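Local coordinates for archaemetzincin (Archaeoglobus fulgidus, PDB 4A3W), which is a probable zinc metalloprotease of the M54 family, with a catalytic zinc ion, a second that seems to be structural, and an unknown natural substrate, at residues M1-Q6 with I62-G67. Residues are numbered along the deposited sequence; the frame is centred on the assembly and turned at random.
Sequences MKIYIQ and IKVTLG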
# COMPACT_ATOMS: atom_id res chain seq x y z
N MET A 1 3.95 14.37 10.93
CA MET A 1 3.26 13.49 9.95
C MET A 1 2.36 12.52 10.68
O MET A 1 2.71 11.99 11.73
CB MET A 1 4.29 12.70 9.12
CG MET A 1 3.67 11.86 7.99
SD MET A 1 4.72 10.46 7.51
CE MET A 1 6.33 11.24 7.46
N LYS A 2 1.17 12.28 10.13
CA LYS A 2 0.28 11.28 10.68
C LYS A 2 -0.22 10.42 9.53
O LYS A 2 -0.36 10.90 8.42
CB LYS A 2 -0.89 11.95 11.40
CG LYS A 2 -0.48 12.70 12.69
CD LYS A 2 -1.68 13.45 13.30
CE LYS A 2 -1.38 14.00 14.69
NZ LYS A 2 -0.65 15.29 14.67
N ILE A 3 -0.47 9.14 9.81
CA ILE A 3 -0.93 8.22 8.80
C ILE A 3 -2.25 7.64 9.24
O ILE A 3 -2.35 7.15 10.36
CB ILE A 3 0.08 7.04 8.62
CG1 ILE A 3 1.42 7.56 8.09
CG2 ILE A 3 -0.48 5.98 7.69
CD1 ILE A 3 2.57 6.56 8.31
N TYR A 4 -3.25 7.70 8.36
CA TYR A 4 -4.58 7.20 8.67
C TYR A 4 -4.84 5.98 7.81
O TYR A 4 -4.83 6.07 6.58
CB TYR A 4 -5.64 8.29 8.41
CG TYR A 4 -5.33 9.56 9.18
CD1 TYR A 4 -5.71 9.70 10.51
CD2 TYR A 4 -4.63 10.60 8.58
CE1 TYR A 4 -5.40 10.84 11.23
CE2 TYR A 4 -4.32 11.76 9.29
CZ TYR A 4 -4.72 11.87 10.61
OH TYR A 4 -4.41 13.00 11.33
N ILE A 5 -5.05 4.84 8.45
CA ILE A 5 -5.30 3.61 7.73
C ILE A 5 -6.79 3.36 7.63
O ILE A 5 -7.47 3.22 8.64
CB ILE A 5 -4.64 2.41 8.43
CG1 ILE A 5 -3.12 2.61 8.48
CG2 ILE A 5 -5.03 1.12 7.74
CD1 ILE A 5 -2.37 1.61 9.35
N GLN A 6 -7.30 3.30 6.40
CA GLN A 6 -8.70 2.99 6.16
C GLN A 6 -8.86 1.54 5.71
O GLN A 6 -8.59 1.22 4.55
CB GLN A 6 -9.25 3.93 5.07
CG GLN A 6 -10.70 3.65 4.69
CD GLN A 6 -11.62 3.77 5.88
OE1 GLN A 6 -11.77 4.84 6.45
NE2 GLN A 6 -12.22 2.65 6.29
N ILE A 62 -6.54 13.43 2.82
CA ILE A 62 -5.88 13.91 4.02
C ILE A 62 -4.54 13.19 4.17
O ILE A 62 -4.49 11.97 4.39
CB ILE A 62 -6.78 13.66 5.24
CG1 ILE A 62 -8.06 14.53 5.11
CG2 ILE A 62 -6.03 13.92 6.55
CD1 ILE A 62 -9.05 14.39 6.27
N LYS A 63 -3.45 13.95 4.04
CA LYS A 63 -2.08 13.42 4.13
C LYS A 63 -1.80 12.96 5.55
O LYS A 63 -1.92 13.77 6.48
CB LYS A 63 -1.08 14.52 3.73
CG LYS A 63 0.39 14.08 3.48
CD LYS A 63 1.29 15.31 3.19
CE LYS A 63 2.70 14.98 2.62
NZ LYS A 63 2.77 14.85 1.08
N VAL A 64 -1.43 11.69 5.77
CA VAL A 64 -1.35 10.64 4.76
C VAL A 64 -2.49 9.67 5.02
O VAL A 64 -2.64 9.20 6.13
CB VAL A 64 -0.01 9.83 4.89
CG1 VAL A 64 -0.06 8.55 4.03
CG2 VAL A 64 1.20 10.71 4.53
N THR A 65 -3.28 9.35 4.01
CA THR A 65 -4.33 8.36 4.19
C THR A 65 -4.03 7.14 3.30
O THR A 65 -3.88 7.27 2.09
CB THR A 65 -5.72 8.96 3.85
OG1 THR A 65 -6.09 9.90 4.88
CG2 THR A 65 -6.78 7.87 3.79
N LEU A 66 -3.94 5.96 3.92
CA LEU A 66 -3.70 4.71 3.20
C LEU A 66 -4.90 3.77 3.30
O LEU A 66 -5.22 3.29 4.38
CB LEU A 66 -2.44 4.01 3.75
CG LEU A 66 -2.11 2.61 3.17
CD1 LEU A 66 -1.68 2.70 1.71
CD2 LEU A 66 -1.03 1.91 3.97
N GLY A 67 -5.57 3.52 2.19
CA GLY A 67 -6.62 2.53 2.17
C GLY A 67 -5.98 1.17 1.97
O GLY A 67 -5.06 1.04 1.17
O HOH W 1 0.17 14.18 8.07
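Four backbone hydrogen bonds join residues 1-6 to residues 62-67 in parallel register. Val64 N donates to Lys2 O at 3.0 Å, and Tyr4 N to Val64 O at 2.8 Å. Leu66 N then donates to Tyr4 O at 2.8 Å, and Gln6 N to Leu66 O at 2.9 Å. Before Val64 a water bridges the two segments, accepting from Lys2 N and donating to Lys63 O.

The peptide bond between Lys63 and Val64 is cis. Within the same segment, Thr65 OG1 donates back to Ile62 O at 2.7 Å, in the carbonyl plane and on a lone pair.

Side chains pack on both faces of the sheet. Tyr4 has CG beside its own backbone N (chi1 -55°), which brings CD2 of Tyr4 to 3.5 Å from Val64 O, at an oblique angle to the ring. Lys63 O lies at the ring edge, near its plane. Tyr4 CE2 meets Ile62 CG2 at 3.9 Å. The Thr65 and Tyr4 side chains cross at about a right angle, with OG1 of Thr65 nearest CB of Tyr4. Phe31 also meets this ring. On the other face Ile3 and Val64 run side by side, with CG1 of Ile3 4.2 Å from CB of Val64.

Helix 104-122 packs on that face, where the Leu66 side chain comes close to Glu118, the inferred proton acceptor. The arrangement is a parallel strand pair in the central mixed sheet, backed by the HExxH zinc-binding helix, as in metzincin-type proteases.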